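Local coordinates for protein glutathione S-transferase (Burkholderia glumae, PDB 4ISD) that binds glutathione and, as a member of the glutathione S-transferase family, probably catalyses its conjugation or a related glutathione-dependent reaction, at residues Ala24-Lys29 / Arg201-Gln206. Residues are numbered along the deposited sequence; the frame is centred on the assembly and turned at random.
Sequences AFVVLK and RPSVQQ
Ser203 sets its small side chain between Val26 and Lys29, on a helix (19-31) of the thioredoxin-like N-terminal domain, where the start of helix 202-212 of the all-helical C-terminal domain meets it. The CA atoms of Val26 and Ser203 lie 5.4 Å apart; the axes of helix segments 24-29 and 202-206 come within 8.8 Å, their N-to-C directions 127° apart. Ser203 CB rests on Lys29 CB at 3.8 Å, and its OG lies against Val26 CG1. That hydroxyl, placed between backbone N and carbonyl carbon (chi1 64°), is hydrogen-bonded to Glu30, next along helix 19-31 after Lys29, whose carboxylate also forms a salt bridge with Arg201, the N-cap residue. The other branch of Val26 crosses Val204 at a slant, CG2 to CG2 3.7 Å, where Thr171 of helix 168-177 touches both valines.

Phe25 extends its ring from the flank of its helix, CG anti to the backbone N (chi1 178°), and presents an edge, nearly coplanar with the Gln206 amide: Phe25 CE1 is 3.6 Å from Ser203 O and 3.8 Å from Gln206 CB, which lies in the ring plane. Phe35 and Trp207 each meet the Phe25 ring edge to face. Farther out, Lys29 passes Gln206 at about a right angle, Lys29 CE 4.0 Å from Gln206 CG. The segments touch by van der Waals contacts alone, burying 274 Å² summed over both sides; the polar link through Glu30 probably helps fix how helix 202-212 begins against helix 19-31.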
loop_
_atom_site.group_PDB
_atom_site.type_symbol
_atom_site.label_atom_id
_atom_site.label_comp_id
_atom_site.label_asym_id
_atom_site.label_seq_id
_atom_site.Cartn_x
_atom_site.Cartn_y
_atom_site.Cartn_z
ATOM N N ALA A 24 8.760 -8.988 4.210
ATOM C CA ALA A 24 9.982 -8.180 4.184
ATOM C C ALA A 24 11.207 -9.078 4.302
ATOM O O ALA A 24 12.216 -8.883 3.612
ATOM C CB ALA A 24 9.976 -7.113 5.302
ATOM N N PHE A 25 11.114 -10.051 5.200
ATOM C CA PHE A 25 12.163 -11.032 5.373
ATOM C C PHE A 25 12.440 -11.702 4.028
ATOM O O PHE A 25 13.598 -11.965 3.684
ATOM C CB PHE A 25 11.745 -12.068 6.428
ATOM C CG PHE A 25 12.760 -13.165 6.656
ATOM C CD1 PHE A 25 12.921 -14.194 5.729
ATOM C CD2 PHE A 25 13.531 -13.183 7.810
ATOM C CE1 PHE A 25 13.857 -15.220 5.937
ATOM C CE2 PHE A 25 14.459 -14.195 8.035
ATOM C CZ PHE A 25 14.624 -15.226 7.091
ATOM N N VAL A 26 11.388 -11.987 3.263
ATOM C CA VAL A 26 11.587 -12.713 2.005
ATOM C C VAL A 26 12.320 -11.847 0.991
ATOM O O VAL A 26 13.155 -12.344 0.232
ATOM C CB VAL A 26 10.270 -13.298 1.426
ATOM C CG1 VAL A 26 10.428 -13.643 -0.048
ATOM C CG2 VAL A 26 9.831 -14.526 2.236
ATOM N N VAL A 27 12.045 -10.542 1.008
ATOM C CA VAL A 27 12.721 -9.630 0.086
ATOM C C VAL A 27 14.230 -9.629 0.323
ATOM O O VAL A 27 15.020 -9.789 -0.619
ATOM C CB VAL A 27 12.152 -8.206 0.174
ATOM C CG1 VAL A 27 12.922 -7.262 -0.727
ATOM C CG2 VAL A 27 10.698 -8.215 -0.216
ATOM N N LEU A 28 14.619 -9.466 1.583
ATOM C CA LEU A 28 16.029 -9.439 1.962
ATOM C C LEU A 28 16.708 -10.728 1.539
ATOM O O LEU A 28 17.787 -10.712 0.938
ATOM C CB LEU A 28 16.176 -9.249 3.477
ATOM C CG LEU A 28 15.783 -7.877 4.041
ATOM C CD1 LEU A 28 15.389 -7.971 5.511
ATOM C CD2 LEU A 28 16.930 -6.879 3.864
ATOM N N LYS A 29 16.059 -11.847 1.834
ATOM C CA LYS A 29 16.650 -13.133 1.543
ATOM C C LYS A 29 16.792 -13.384 0.049
ATOM O O LYS A 29 17.818 -13.883 -0.389
ATOM C CB LYS A 29 15.883 -14.245 2.243
ATOM C CG LYS A 29 16.427 -14.548 3.622
ATOM C CD LYS A 29 17.719 -15.336 3.506
ATOM C CE LYS A 29 18.291 -15.682 4.871
ATOM N NZ LYS A 29 18.551 -14.463 5.680
ATOM N N ARG A 201 9.789 -21.964 -1.585
ATOM C CA ARG A 201 10.975 -21.170 -1.909
ATOM C C ARG A 201 11.954 -21.203 -0.738
ATOM O O ARG A 201 11.540 -21.151 0.416
ATOM C CB ARG A 201 10.581 -19.730 -2.276
ATOM C CG ARG A 201 9.728 -19.653 -3.549
ATOM C CD ARG A 201 9.545 -18.249 -4.060
ATOM N NE ARG A 201 10.816 -17.613 -4.381
ATOM C CZ ARG A 201 11.376 -17.621 -5.588
ATOM N NH1 ARG A 201 10.785 -18.236 -6.602
ATOM N NH2 ARG A 201 12.535 -17.010 -5.779
ATOM N N PRO A 202 13.253 -21.362 -1.026
ATOM C CA PRO A 202 14.219 -21.343 0.077
ATOM C C PRO A 202 14.094 -20.092 0.958
ATOM O O PRO A 202 14.334 -20.208 2.161
ATOM C CB PRO A 202 15.567 -21.375 -0.642
ATOM C CG PRO A 202 15.288 -22.087 -1.907
ATOM C CD PRO A 202 13.868 -21.805 -2.293
ATOM N N SER A 203 13.708 -18.942 0.400
ATOM C CA SER A 203 13.578 -17.712 1.216
ATOM C C SER A 203 12.473 -17.808 2.272
ATOM O O SER A 203 12.707 -17.494 3.448
ATOM C CB SER A 203 13.393 -16.443 0.363
ATOM O OG SER A 203 12.175 -16.490 -0.362
ATOM N N VAL A 204 11.278 -18.231 1.853
ATOM C CA VAL A 204 10.203 -18.494 2.810
ATOM C C VAL A 204 10.614 -19.572 3.822
ATOM O O VAL A 204 10.399 -19.411 5.025
ATOM C CB VAL A 204 8.891 -18.935 2.124
ATOM C CG1 VAL A 204 7.906 -19.454 3.171
ATOM C CG2 VAL A 204 8.272 -17.793 1.300
ATOM N N GLN A 205 11.211 -20.663 3.337
ATOM C CA GLN A 205 11.629 -21.761 4.214
ATOM C C GLN A 205 12.607 -21.282 5.265
ATOM O O GLN A 205 12.605 -21.764 6.399
ATOM C CB GLN A 205 12.247 -22.921 3.420
ATOM C CG GLN A 205 11.224 -23.807 2.712
ATOM C CD GLN A 205 10.156 -24.346 3.661
ATOM O OE1 GLN A 205 10.452 -25.126 4.578
ATOM N NE2 GLN A 205 8.906 -23.922 3.449
ATOM N N GLN A 206 13.445 -20.326 4.886
ATOM C CA GLN A 206 14.376 -19.741 5.829
ATOM C C GLN A 206 13.576 -19.120 6.963
ATOM O O GLN A 206 14.001 -19.181 8.128
ATOM C CB GLN A 206 15.240 -18.683 5.142
ATOM C CG GLN A 206 16.429 -19.231 4.397
ATOM C CD GLN A 206 17.404 -19.886 5.330
ATOM O OE1 GLN A 206 17.509 -19.502 6.497
ATOM N NE2 GLN A 206 18.117 -20.896 4.837
#